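Putative DNA helicase (Lactobacillus plantarum, PDB 3DMN) is probably the C-terminal, P-loop NTPase-like part of a UvrD-type DNA helicase, a family that unwinds duplex DNA at the expense of ATP. Local coordinates at residues A45-V50 against K79-R84; G85-L90 against R97-V102; D116-W121 against S142-E147; D132-L137 against S157-R162. All blocks are in the same frame, centred on the assembly; numbering follows the deposited sequence. Where two conformers were deposited one is given.

Interaction 1: A45-V50 against K79-R84; sequences AGVDQV and KALKAR. With ACT (acetate ion), chain F.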
loop_
_atom_site.group_PDB
_atom_site.type_symbol
_atom_site.label_atom_id
_atom_site.label_comp_id
_atom_site.label_asym_id
_atom_site.label_seq_id
_atom_site.Cartn_x
_atom_site.Cartn_y
_atom_site.Cartn_z
ATOM N N ALA A 45 3.626 4.813 -14.933
ATOM C CA ALA A 45 2.300 4.197 -14.891
ATOM C C ALA A 45 1.870 3.810 -13.465
ATOM O O ALA A 45 0.673 3.861 -13.089
ATOM C CB ALA A 45 2.254 3.002 -15.795
ATOM N N GLY A 46 2.847 3.375 -12.662
ATOM C CA GLY A 46 2.551 3.115 -11.241
ATOM C C GLY A 46 2.076 4.367 -10.543
ATOM O O GLY A 46 1.100 4.332 -9.799
ATOM N N VAL A 47 2.768 5.486 -10.794
ATOM C CA VAL A 47 2.391 6.757 -10.175
ATOM C C VAL A 47 0.973 7.163 -10.661
ATOM O O VAL A 47 0.165 7.631 -9.863
ATOM C CB VAL A 47 3.433 7.821 -10.509
ATOM C CG1 VAL A 47 2.975 9.188 -10.024
ATOM C CG2 VAL A 47 4.799 7.450 -9.857
ATOM N N ASP A 48 0.666 6.960 -11.952
ATOM C CA ASP A 48 -0.701 7.211 -12.445
ATOM C C ASP A 48 -1.723 6.473 -11.549
ATOM O O ASP A 48 -2.791 7.008 -11.183
ATOM C CB ASP A 48 -0.886 6.638 -13.852
ATOM C CG ASP A 48 -0.175 7.450 -14.955
ATOM O OD1 ASP A 48 0.395 8.538 -14.680
ATOM O OD2 ASP A 48 -0.308 7.055 -16.150
ATOM N N GLN A 49 -1.420 5.209 -11.244
ATOM C CA GLN A 49 -2.391 4.440 -10.464
ATOM C C GLN A 49 -2.516 4.957 -9.048
ATOM O O GLN A 49 -3.620 4.934 -8.470
ATOM C CB GLN A 49 -2.101 2.933 -10.477
ATOM C CG GLN A 49 -3.112 2.121 -9.662
ATOM C CD GLN A 49 -4.579 2.294 -10.072
ATOM O OE1 GLN A 49 -4.913 2.519 -11.244
ATOM N NE2 GLN A 49 -5.472 2.169 -9.088
ATOM N N VAL A 50 -1.409 5.407 -8.464
ATOM C CA VAL A 50 -1.462 6.019 -7.126
ATOM C C VAL A 50 -2.355 7.282 -7.153
ATOM O O VAL A 50 -3.199 7.493 -6.272
ATOM C CB VAL A 50 -0.070 6.366 -6.609
ATOM C CG1 VAL A 50 -0.164 7.098 -5.313
ATOM C CG2 VAL A 50 0.762 5.065 -6.432
ATOM N N LYS A 79 8.706 12.709 -4.906
ATOM C CA LYS A 79 9.084 13.677 -5.952
ATOM C C LYS A 79 8.092 13.547 -7.118
ATOM O O LYS A 79 7.606 14.544 -7.648
ATOM C CB LYS A 79 10.504 13.384 -6.425
ATOM C CG LYS A 79 10.917 14.273 -7.585
ATOM C CD LYS A 79 12.325 13.940 -8.067
ATOM C CE LYS A 79 12.628 14.692 -9.361
ATOM N NZ LYS A 79 13.991 14.409 -9.916
ATOM N N ALA A 80 7.789 12.306 -7.515
ATOM C CA ALA A 80 6.896 12.080 -8.660
ATOM C C ALA A 80 5.478 12.587 -8.343
ATOM O O ALA A 80 4.854 13.261 -9.166
ATOM C CB ALA A 80 6.855 10.627 -9.013
ATOM N N LEU A 81 4.985 12.321 -7.129
ATOM C CA LEU A 81 3.624 12.721 -6.816
ATOM C C LEU A 81 3.501 14.244 -6.749
ATOM O O LEU A 81 2.491 14.834 -7.173
ATOM C CB LEU A 81 3.189 12.115 -5.498
ATOM C CG LEU A 81 2.865 10.616 -5.572
ATOM C CD1 LEU A 81 2.630 10.188 -4.108
ATOM C CD2 LEU A 81 1.608 10.334 -6.438
ATOM N N LYS A 82 4.537 14.908 -6.242
ATOM C CA LYS A 82 4.483 16.393 -6.225
ATOM C C LYS A 82 4.411 16.934 -7.650
ATOM O O LYS A 82 3.724 17.908 -7.915
ATOM C CB LYS A 82 5.688 16.969 -5.479
ATOM C CG LYS A 82 5.577 16.727 -3.967
ATOM C CD LYS A 82 6.713 17.455 -3.244
ATOM C CE LYS A 82 6.687 17.237 -1.717
ATOM N NZ LYS A 82 7.898 17.894 -1.034
ATOM N N ALA A 83 5.115 16.274 -8.570
ATOM C CA ALA A 83 5.060 16.636 -9.991
ATOM C C ALA A 83 3.731 16.240 -10.651
ATOM O O ALA A 83 3.493 16.588 -11.821
ATOM C CB ALA A 83 6.293 16.005 -10.730
ATOM N N ARG A 84 2.840 15.585 -9.902
ATOM C CA ARG A 84 1.464 15.368 -10.382
ATOM C C ARG A 84 0.486 16.316 -9.731
ATOM O O ARG A 84 -0.747 16.168 -9.907
ATOM C CB ARG A 84 0.973 13.926 -10.108
ATOM C CG ARG A 84 1.845 12.859 -10.737
ATOM C CD ARG A 84 2.211 13.111 -12.223
ATOM N NE ARG A 84 2.914 11.899 -12.711
ATOM C CZ ARG A 84 2.310 10.754 -13.064
ATOM N NH1 ARG A 84 0.966 10.648 -13.029
ATOM N NH2 ARG A 84 3.085 9.716 -13.453
HETATM C C ACT F . 7.497 16.452 2.084
HETATM O O ACT F . 7.403 16.095 3.287
HETATM O OXT ACT F . 7.223 17.645 1.813
HETATM C CH3 ACT F . 7.990 15.534 1.031
#
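Arg84 reaches back from just beyond the end of helix 71-82 to Asp48 on helix 43-59, and the salt bridge rests on a single carboxylate oxygen. Arg84 NH1 lies 2.7 Å from Asp48 OD1 and meets it nearly along its C-O direction; Arg84 NH2 adds a weak, bent bond to the same atom. The carboxylate and guanidinium planes stand 71° apart, so this is no flat, two-by-two pairing. Arg84 NH2 also forms a salt bridge with Glu44.

Two helices that pack beside each other on one face of a parallel α/β sheet, consistent with the P-loop NTPase clan of the family, are joined here, and Ile66 of strand 64-68 touches both Val50 and Leu81.

The apolar contacts centre on Val47. Its CG1 methyl sits 3.4 Å above the middle of the Arg84 guanidinium, covering one face of the charged group. With that methyl anti to the backbone N (chi1 173°), the other branch is directed at Ala80, and Val47 CG2 comes 3.9 Å from Ala80 CB. Leu81 sends its CD2 methyl between the two valines, 3.9 Å from Val50 CG1 and about as far from Val47 CG1; the Leu81 and Val50 side chains meet at roughly a right angle.

Interaction 2: G85-L90 against R97-V102; sequences GEQVTL and RLAPGV. With ACT (acetate ion), chain F; ACT (acetate ion), chain C.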
loop_
_atom_site.group_PDB
_atom_site.type_symbol
_atom_site.label_atom_id
_atom_site.label_comp_id
_atom_site.label_asym_id
_atom_site.label_seq_id
_atom_site.Cartn_x
_atom_site.Cartn_y
_atom_site.Cartn_z
ATOM N N GLY A 85 1.002 17.314 -9.007
ATOM C CA GLY A 85 0.180 18.318 -8.352
ATOM C C GLY A 85 -0.394 17.880 -7.015
ATOM O O GLY A 85 -1.277 18.577 -6.488
ATOM N N GLU A 86 0.103 16.762 -6.467
ATOM C CA GLU A 86 -0.422 16.267 -5.175
ATOM C C GLU A 86 0.219 17.071 -4.059
ATOM O O GLU A 86 1.400 17.469 -4.160
ATOM C CB GLU A 86 -0.064 14.800 -4.959
ATOM C CG GLU A 86 -0.656 13.854 -6.010
ATOM C CD GLU A 86 -2.156 13.545 -5.853
ATOM O OE1 GLU A 86 -2.840 14.057 -4.934
ATOM O OE2 GLU A 86 -2.651 12.729 -6.672
ATOM N N GLN A 87 -0.517 17.223 -2.954
ATOM C CA GLN A 87 0.085 17.727 -1.710
ATOM C C GLN A 87 0.651 16.502 -1.026
ATOM O O GLN A 87 -0.102 15.571 -0.766
ATOM C CB GLN A 87 -0.992 18.351 -0.808
ATOM C CG GLN A 87 -0.441 19.154 0.356
ATOM C CD GLN A 87 -1.554 19.877 1.139
ATOM O OE1 GLN A 87 -2.704 19.427 1.181
ATOM N NE2 GLN A 87 -1.204 20.997 1.738
ATOM N N VAL A 88 1.957 16.473 -0.818
ATOM C CA VAL A 88 2.621 15.247 -0.288
ATOM C C VAL A 88 3.456 15.573 0.936
ATOM O O VAL A 88 4.188 16.602 0.986
ATOM C CB VAL A 88 3.536 14.603 -1.316
ATOM C CG1 VAL A 88 3.975 13.175 -0.810
ATOM C CG2 VAL A 88 2.797 14.495 -2.629
ATOM N N THR A 89 3.324 14.700 1.938
ATOM C CA THR A 89 4.147 14.787 3.139
ATOM C C THR A 89 4.878 13.456 3.281
ATOM O O THR A 89 4.254 12.427 3.570
ATOM C CB THR A 89 3.284 15.048 4.368
ATOM O OG1 THR A 89 2.669 16.330 4.231
ATOM C CG2 THR A 89 4.136 15.023 5.646
ATOM N N LEU A 90 6.191 13.489 3.064
ATOM C CA LEU A 90 7.005 12.308 3.264
ATOM C C LEU A 90 7.362 12.337 4.739
ATOM O O LEU A 90 8.142 13.210 5.201
ATOM C CB LEU A 90 8.217 12.324 2.335
ATOM C CG LEU A 90 9.291 11.261 2.588
ATOM C CD1 LEU A 90 8.629 9.961 2.650
ATOM C CD2 LEU A 90 10.334 11.291 1.506
ATOM N N ARG A 97 4.564 16.193 9.511
ATOM C CA ARG A 97 4.915 17.580 9.761
ATOM C C ARG A 97 3.889 18.552 9.188
ATOM O O ARG A 97 3.276 19.324 9.935
ATOM C CB ARG A 97 6.316 17.904 9.230
ATOM C CG ARG A 97 6.754 19.340 9.461
ATOM C CD ARG A 97 8.072 19.662 8.764
ATOM N NE ARG A 97 9.287 19.664 9.606
ATOM C CZ ARG A 97 9.476 19.040 10.776
ATOM N NH1 ARG A 97 10.651 19.159 11.372
ATOM N NH2 ARG A 97 8.535 18.301 11.358
ATOM N N LEU A 98 3.729 18.534 7.865
ATOM C CA LEU A 98 2.812 19.460 7.179
ATOM C C LEU A 98 1.721 18.712 6.412
ATOM O O LEU A 98 1.749 17.484 6.318
ATOM C CB LEU A 98 3.591 20.364 6.201
ATOM C CG LEU A 98 3.896 21.833 6.539
ATOM C CD1 LEU A 98 4.993 21.973 7.585
ATOM C CD2 LEU A 98 4.270 22.630 5.270
ATOM N N ALA A 99 0.729 19.465 5.934
ATOM C CA ALA A 99 -0.022 19.127 4.713
ATOM C C ALA A 99 -1.030 17.979 4.714
ATOM O O ALA A 99 -1.032 17.189 3.767
ATOM C CB ALA A 99 0.951 18.920 3.566
ATOM N N PRO A 100 -1.897 17.871 5.750
ATOM C CA PRO A 100 -2.950 16.844 5.685
ATOM C C PRO A 100 -3.696 16.802 4.364
ATOM O O PRO A 100 -4.813 17.344 4.223
ATOM C CB PRO A 100 -3.821 17.186 6.870
ATOM C CG PRO A 100 -2.794 17.609 7.848
ATOM C CD PRO A 100 -1.950 18.558 7.042
ATOM N N GLY A 101 -2.971 16.212 3.409
ATOM C CA GLY A 101 -3.360 15.727 2.085
ATOM C C GLY A 101 -2.759 14.318 2.024
ATOM O O GLY A 101 -3.321 13.421 2.635
ATOM N N VAL A 102 -1.588 14.125 1.386
ATOM C CA VAL A 102 -1.079 12.743 1.160
ATOM C C VAL A 102 0.130 12.379 2.044
ATOM O O VAL A 102 1.180 13.003 1.927
ATOM C CB VAL A 102 -0.706 12.552 -0.343
ATOM C CG1 VAL A 102 -0.287 11.138 -0.655
ATOM C CG2 VAL A 102 -1.864 12.968 -1.256
HETATM C C ACT F . 7.497 16.452 2.084
HETATM O O ACT F . 7.403 16.095 3.287
HETATM O OXT ACT F . 7.223 17.645 1.813
HETATM C CH3 ACT F . 7.990 15.534 1.031
HETATM C C ACT C . 3.521 19.765 -1.111
HETATM O O ACT C . 3.588 18.781 -1.874
HETATM O OXT ACT C . 2.775 19.636 -0.121
HETATM C CH3 ACT C . 4.280 20.978 -1.323
#
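Thr89 and Gln87 both lean on Ala99, whose methyl is directed at strand 88-90. Thr89 hydrogen-bonds through its hydroxyl to the chain just before that alanine: Thr89 OG1 donates to Leu98 O at 2.6 Å. The hydroxyl comes in from above the carbonyl plane, 58° out of it, and not on a lone pair. The torsion that puts OG1 opposite the carbonyl carbon (chi1 -65°) also brings it beside Ala99 CB, 3.2 Å away, while the CG2 branch runs on toward Arg97.

Gln87 runs past the same methyl. Its chain is stretched out from the backbone, so that CG, CD and NE2 all pass Ala99 CB, with Gln87 CG 3.5 Å from it, and the amide ends with OE1 near Gly101 CA and NE2 beside Ala99. Val102 tucks its CG2 branch against the backbone, 3.2 Å from Gln87 O, and obliquely approaches the carboxylate of Glu86. The side chains of Val102 and Glu86 both touch Leu54 of helix 43-59.

Two backbone bonds fix the pairing. Val102 N reaches Gln87 O at 3.0 Å, and Thr89 N reaches Val102 O at 2.7 Å, the latter almost straight. An acetate, probably from the crystallisation liquor, accepts from Val88 N at 3.0 Å, on the flank of the strand turned from Val102. Val102 thus bonds through its N and O to Gln87 and Thr89, the residues either side of its bridge partner Val88, which is the pattern of parallel pairing, here placing 88-90 as an outermost strand of the α/β sheet.

Interaction 3: D116-W121 against S142-E147; sequences DAVIVW and SRAMHE. With ACT (acetate ion), chain G; ACT (acetate ion), chain K.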
loop_
_atom_site.group_PDB
_atom_site.type_symbol
_atom_site.label_atom_id
_atom_site.label_comp_id
_atom_site.label_asym_id
_atom_site.label_seq_id
_atom_site.Cartn_x
_atom_site.Cartn_y
_atom_site.Cartn_z
ATOM N N ASP A 116 -7.008 4.215 7.730
ATOM C CA ASP A 116 -8.249 3.886 7.060
ATOM C C ASP A 116 -7.979 3.167 5.734
ATOM O O ASP A 116 -8.479 2.069 5.493
ATOM C CB ASP A 116 -8.946 5.216 6.797
ATOM C CG ASP A 116 -10.336 5.062 6.269
ATOM O OD1 ASP A 116 -10.961 4.002 6.500
ATOM O OD2 ASP A 116 -10.806 6.052 5.651
ATOM N N ALA A 117 -7.162 3.790 4.894
ATOM C CA ALA A 117 -6.806 3.226 3.586
ATOM C C ALA A 117 -5.289 3.257 3.455
ATOM O O ALA A 117 -4.615 4.208 3.901
ATOM C CB ALA A 117 -7.430 4.055 2.491
ATOM N N VAL A 118 -4.757 2.211 2.839
ATOM C CA VAL A 118 -3.325 2.146 2.578
ATOM C C VAL A 118 -3.148 1.872 1.098
ATOM O O VAL A 118 -3.845 1.036 0.530
ATOM C CB VAL A 118 -2.650 0.985 3.391
ATOM C CG1 VAL A 118 -1.208 0.737 2.898
ATOM C CG2 VAL A 118 -2.648 1.350 4.905
ATOM N N ILE A 119 -2.176 2.557 0.516
ATOM C CA ILE A 119 -1.677 2.157 -0.822
ATOM C C ILE A 119 -0.251 1.652 -0.639
ATOM O O ILE A 119 0.594 2.409 -0.161
ATOM C CB ILE A 119 -1.693 3.337 -1.774
ATOM C CG1 ILE A 119 -3.125 3.842 -1.987
ATOM C CG2 ILE A 119 -1.004 2.981 -3.150
ATOM C CD1 ILE A 119 -3.190 5.252 -2.704
ATOM N N VAL A 120 -0.001 0.367 -0.930
ATOM C CA VAL A 120 1.343 -0.191 -0.841
ATOM C C VAL A 120 2.079 0.154 -2.120
ATOM O O VAL A 120 1.721 -0.295 -3.207
ATOM C CB VAL A 120 1.314 -1.735 -0.641
ATOM C CG1 VAL A 120 2.710 -2.260 -0.471
ATOM C CG2 VAL A 120 0.458 -2.063 0.578
ATOM N N TRP A 121 3.165 0.919 -1.975
ATOM C CA TRP A 121 3.889 1.356 -3.173
ATOM C C TRP A 121 4.921 0.320 -3.624
ATOM O O TRP A 121 5.899 -0.032 -2.910
ATOM C CB TRP A 121 4.568 2.738 -2.954
ATOM C CG TRP A 121 5.480 3.090 -4.062
ATOM C CD1 TRP A 121 6.856 3.244 -3.991
ATOM C CD2 TRP A 121 5.126 3.261 -5.439
ATOM N NE1 TRP A 121 7.371 3.552 -5.248
ATOM C CE2 TRP A 121 6.329 3.545 -6.154
ATOM C CE3 TRP A 121 3.910 3.240 -6.140
ATOM C CZ2 TRP A 121 6.329 3.798 -7.524
ATOM C CZ3 TRP A 121 3.923 3.464 -7.533
ATOM C CH2 TRP A 121 5.129 3.734 -8.188
ATOM N N SER A 142 -1.127 -5.066 6.605
ATOM C CA SER A 142 -1.973 -5.199 7.781
ATOM C C SER A 142 -2.246 -3.841 8.469
ATOM O O SER A 142 -3.067 -3.764 9.382
ATOM C CB SER A 142 -1.395 -6.242 8.754
ATOM O OG SER A 142 -1.410 -7.542 8.162
ATOM N N ARG A 143 -1.549 -2.782 8.022
ATOM C CA ARG A 143 -1.785 -1.423 8.544
ATOM C C ARG A 143 -3.119 -0.874 8.057
ATOM O O ARG A 143 -3.605 0.103 8.610
ATOM C CB ARG A 143 -0.691 -0.460 8.118
ATOM C CG ARG A 143 0.712 -0.923 8.487
ATOM C CD ARG A 143 1.083 -0.456 9.825
ATOM N NE ARG A 143 2.387 -0.963 10.247
ATOM C CZ ARG A 143 2.685 -1.192 11.520
ATOM N NH1 ARG A 143 1.775 -0.947 12.467
ATOM N NH2 ARG A 143 3.890 -1.670 11.853
ATOM N N ALA A 144 -3.672 -1.464 6.984
ATOM C CA ALA A 144 -4.956 -0.978 6.425
ATOM C C ALA A 144 -6.119 -1.503 7.207
ATOM O O ALA A 144 -6.264 -2.735 7.399
ATOM C CB ALA A 144 -5.135 -1.448 4.944
HETATM N N MSE A 145 -6.993 -0.582 7.595
HETATM C CA MSE A 145 -8.178 -0.961 8.357
HETATM C C MSE A 145 -9.336 -1.256 7.417
HETATM O O MSE A 145 -10.053 -2.256 7.615
HETATM C CB MSE A 145 -8.543 0.108 9.397
HETATM C CG MSE A 145 -7.509 0.261 10.474
HETATM SE SE MSE A 145 -7.211 -1.385 11.545
HETATM C CE MSE A 145 -5.488 -1.998 10.794
ATOM N N HIS A 146 -9.528 -0.420 6.400
ATOM C CA HIS A 146 -10.786 -0.443 5.630
ATOM C C HIS A 146 -10.582 -0.628 4.113
ATOM O O HIS A 146 -11.352 -1.332 3.471
ATOM C CB HIS A 146 -11.643 0.803 5.957
ATOM C CG HIS A 146 -11.913 0.956 7.439
ATOM N ND1 HIS A 146 -11.622 2.109 8.152
ATOM C CD2 HIS A 146 -12.390 0.071 8.348
ATOM C CE1 HIS A 146 -11.923 1.927 9.426
ATOM N NE2 HIS A 146 -12.403 0.704 9.571
ATOM N N GLU A 147 -9.527 -0.030 3.559
ATOM C CA GLU A 147 -9.233 -0.134 2.116
ATOM C C GLU A 147 -7.746 -0.417 1.930
ATOM O O GLU A 147 -6.920 0.202 2.558
ATOM C CB GLU A 147 -9.584 1.181 1.423
ATOM C CG GLU A 147 -9.740 1.053 -0.093
ATOM C CD GLU A 147 -11.101 0.439 -0.497
ATOM O OE1 GLU A 147 -12.035 0.444 0.344
ATOM O OE2 GLU A 147 -11.244 -0.009 -1.659
HETATM C C ACT G . 5.360 -1.750 8.642
HETATM O O ACT G . 5.421 -1.623 9.887
HETATM O OXT ACT G . 4.394 -1.234 8.085
HETATM C CH3 ACT G . 6.394 -2.504 7.895
HETATM C C ACT K . 10.310 2.692 -6.346
HETATM O O ACT K . 10.145 3.894 -5.870
HETATM O OXT ACT K . 10.050 1.653 -5.652
HETATM C CH3 ACT K . 10.800 2.462 -7.735
#
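Asp116 O is gripped by two successive backbone amides: His146 N donates at 2.8 Å and Glu147 N at 3.0 Å, both in the carbonyl plane. The same aspartate also holds the histidine ring. Asp116 OD1 receives His146 ND1 at 2.6 Å, with the oxygen close to the ring plane but used on its anti side, and the carboxylate stands 72° to the imidazole. Rotation of CG to a place anti to the backbone N (chi1 -172°) swings the carboxylate back toward the ring, although the first bond of the side chain leads elsewhere. Met145 CB, a selenomethionine carbon, lies over one face of that ring, and Asp116 OD2 is taken by Thr63 N, so both carboxylate oxygens have partners.

Next along the chain the two segments become neighbouring parallel strands in the middle of the sheet, the β-α-β crossover passing through helix 134-141. Ala117 and Glu147 form the bridge, their CB atoms 3.7 Å apart, and Val118 N returns a 3.0 Å bond to Glu147 O. Val118 then packs its CG2 branch onto Ala144, whose CB is 3.7 Å from it, and along the backbone between Arg143 and Ala144. Arg143 turns its guanidinium away from this contact: Arg143 NE binds an acetate oxygen, OXT, at 3.0 Å, while Arg143 NH1 reaches Leu113 O.

Interaction 4: D132-L137 against S157-R162; sequences DERQLL and SPLLAR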
loop_
_atom_site.group_PDB
_atom_site.type_symbol
_atom_site.label_atom_id
_atom_site.label_comp_id
_atom_site.label_asym_id
_atom_site.label_seq_id
_atom_site.Cartn_x
_atom_site.Cartn_y
_atom_site.Cartn_z
ATOM N N ASP A 132 12.052 -14.252 3.317
ATOM C CA ASP A 132 12.223 -13.511 4.564
ATOM C C ASP A 132 11.489 -12.186 4.568
ATOM O O ASP A 132 11.361 -11.584 5.650
ATOM C CB ASP A 132 13.720 -13.291 4.859
ATOM C CG ASP A 132 13.955 -12.857 6.291
ATOM O OD1 ASP A 132 13.660 -13.703 7.163
ATOM O OD2 ASP A 132 14.450 -11.719 6.517
ATOM N N GLU A 133 11.077 -11.704 3.386
ATOM C CA GLU A 133 10.341 -10.427 3.264
ATOM C C GLU A 133 8.824 -10.605 3.450
ATOM O O GLU A 133 8.094 -9.633 3.372
ATOM C CB GLU A 133 10.647 -9.766 1.914
ATOM C CG GLU A 133 12.055 -9.150 2.000
ATOM C CD GLU A 133 12.576 -8.644 0.679
ATOM O OE1 GLU A 133 12.340 -9.303 -0.361
ATOM O OE2 GLU A 133 13.259 -7.587 0.702
ATOM N N ARG A 134 8.351 -11.843 3.641
ATOM C CA ARG A 134 6.895 -12.031 3.847
ATOM C C ARG A 134 6.419 -11.253 5.076
ATOM O O ARG A 134 5.320 -10.635 5.063
ATOM C CB ARG A 134 6.578 -13.514 4.031
ATOM C CG ARG A 134 6.626 -14.274 2.707
ATOM C CD ARG A 134 6.219 -15.716 2.895
ATOM N NE ARG A 134 6.341 -16.385 1.603
ATOM C CZ ARG A 134 5.455 -16.295 0.615
ATOM N NH1 ARG A 134 4.316 -15.602 0.788
ATOM N NH2 ARG A 134 5.730 -16.894 -0.551
ATOM N N GLN A 135 7.214 -11.277 6.148
ATOM C CA GLN A 135 6.781 -10.627 7.403
ATOM C C GLN A 135 6.584 -9.127 7.146
ATOM O O GLN A 135 5.586 -8.530 7.560
ATOM C CB GLN A 135 7.820 -10.845 8.499
ATOM C CG GLN A 135 7.453 -10.159 9.789
ATOM C CD GLN A 135 6.146 -10.702 10.345
ATOM O OE1 GLN A 135 5.905 -11.906 10.318
ATOM N NE2 GLN A 135 5.312 -9.817 10.860
ATOM N N LEU A 136 7.542 -8.524 6.443
ATOM C CA LEU A 136 7.434 -7.097 6.086
ATOM C C LEU A 136 6.189 -6.796 5.250
ATOM O O LEU A 136 5.424 -5.882 5.581
ATOM C CB LEU A 136 8.701 -6.667 5.330
ATOM C CG LEU A 136 8.642 -5.232 4.809
ATOM C CD1 LEU A 136 8.656 -4.244 5.951
ATOM C CD2 LEU A 136 9.838 -4.971 3.872
ATOM N N LEU A 137 5.979 -7.549 4.164
ATOM C CA LEU A 137 4.851 -7.270 3.302
ATOM C C LEU A 137 3.545 -7.471 4.054
ATOM O O LEU A 137 2.632 -6.654 3.938
ATOM C CB LEU A 137 4.912 -8.161 2.053
ATOM C CG LEU A 137 3.830 -7.905 1.016
ATOM C CD1 LEU A 137 3.885 -6.458 0.501
ATOM C CD2 LEU A 137 4.016 -8.912 -0.128
ATOM N N SER A 157 4.798 -9.046 -6.742
ATOM C CA SER A 157 5.675 -9.823 -5.864
ATOM C C SER A 157 5.322 -11.323 -5.948
ATOM O O SER A 157 4.143 -11.693 -5.790
ATOM C CB SER A 157 5.471 -9.367 -4.416
ATOM O OG SER A 157 6.116 -10.341 -3.582
ATOM N N PRO A 158 6.330 -12.185 -6.073
ATOM C CA PRO A 158 6.062 -13.635 -6.065
ATOM C C PRO A 158 5.540 -14.103 -4.707
ATOM O O PRO A 158 4.939 -15.183 -4.614
ATOM C CB PRO A 158 7.437 -14.246 -6.329
ATOM C CG PRO A 158 8.438 -13.196 -5.837
ATOM C CD PRO A 158 7.767 -11.909 -6.300
ATOM N N LEU A 159 5.774 -13.301 -3.680
ATOM C CA LEU A 159 5.286 -13.681 -2.345
ATOM C C LEU A 159 3.744 -13.716 -2.338
ATOM O O LEU A 159 3.149 -14.289 -1.432
ATOM C CB LEU A 159 5.831 -12.732 -1.267
ATOM C CG LEU A 159 7.367 -12.611 -1.281
ATOM C CD1 LEU A 159 7.770 -11.649 -0.152
ATOM C CD2 LEU A 159 8.026 -14.017 -1.117
ATOM N N LEU A 160 3.143 -13.001 -3.302
ATOM C CA LEU A 160 1.679 -12.933 -3.371
ATOM C C LEU A 160 1.084 -14.048 -4.206
ATOM O O LEU A 160 -0.148 -14.207 -4.234
ATOM C CB LEU A 160 1.196 -11.548 -3.831
ATOM C CG LEU A 160 1.605 -10.401 -2.870
ATOM C CD1 LEU A 160 1.226 -9.057 -3.508
ATOM C CD2 LEU A 160 0.930 -10.566 -1.511
ATOM N N ALA A 161 1.942 -14.869 -4.835
ATOM C CA ALA A 161 1.433 -15.924 -5.740
ATOM C C ALA A 161 0.550 -16.915 -4.964
ATOM O O ALA A 161 -0.418 -17.437 -5.495
ATOM C CB ALA A 161 2.589 -16.654 -6.435
ATOM N N ARG A 162 0.903 -17.173 -3.719
ATOM C CA ARG A 162 0.193 -18.175 -2.915
ATOM C C ARG A 162 -1.184 -17.712 -2.500
ATOM O O ARG A 162 -2.008 -18.532 -2.110
ATOM C CB ARG A 162 0.989 -18.578 -1.671
ATOM C CG ARG A 162 1.128 -17.509 -0.557
ATOM C CD ARG A 162 1.969 -18.038 0.620
ATOM N NE ARG A 162 1.551 -19.405 1.015
ATOM C CZ ARG A 162 0.461 -19.661 1.734
ATOM N NH1 ARG A 162 -0.327 -18.673 2.140
ATOM N NH2 ARG A 162 0.135 -20.910 2.052
HETATM O O HOH W 1 3.832 -17.041 -2.807
#
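The first turn of helix 134-141 lies beside a short 3-10 turn at 158-160, with Arg134 and Leu159 nearest in backbone at 6.6 Å between CA atoms. Leu159 packs its side chain against the start of the helix. Its CD1 methyl touches the backbone between Glu133 and Arg134, and its CD2 methyl sits 3.6 Å above the Arg134 guanidinium plane, displaced toward the rim. About one turn along the helix, Leu137 CD2 meets Leu160 CD2 at 3.8 Å, the two leucines crossing at about a right angle.

Arg134 is stretched out from CG to NE, which carries its head to the carbonyl of Leu159. Arg134 NH1 donates to Leu159 O at 2.8 Å, on a lone pair in the carbonyl plane, though that oxygen lies 27° out of the guanidinium plane. Arg134 NH2 goes to a water at the edge of the group, 3.0 Å away; the water donates to Pro158 O and accepts from Arg162 N, tying the arginine to Pro158 and to Arg162, just past the turn. Arg162 lays its CD 3.4 Å from Arg134 NH1 with the two guanidinium planes nearly perpendicular, while its own NH1 is bonded to Glu17 O.

An ST turn opens the segment, Leu159 N donating to Ser157 OG at 3.0 Å; that hydroxyl is also hydrogen-bonded to Tyr128 O. Arg134 NE forms a salt bridge with Glu131, and NH1 is also bonded to Ile18 O. A buried arginine is thus met by an acid, backbone carbonyls and a water, with an acetate also close by, and Glu131 probably steadies its positive charge beside Arg162.

Along the chain interactions 1 and 2 come in series, the first closing before the second opens, and both precede 3 and 4, whose segments alternate. All belong to one parallel α/β sheet with its helices. Interactions 1 and 2, centres about 13 Å apart, touch where helix 71-82 runs into strand 88-90, Leu81 packing on Val88. Trp121 of interaction 3 lies against Gly46 and Val50 of interaction 1, although the centres are about 18 Å apart. Interactions 2 and 3 both reach the sheet, at its edge and its middle. The centres of interactions 2 and 4 are about 29 Å apart, on opposite sides of the chain's centre, so the contacts together span the domain.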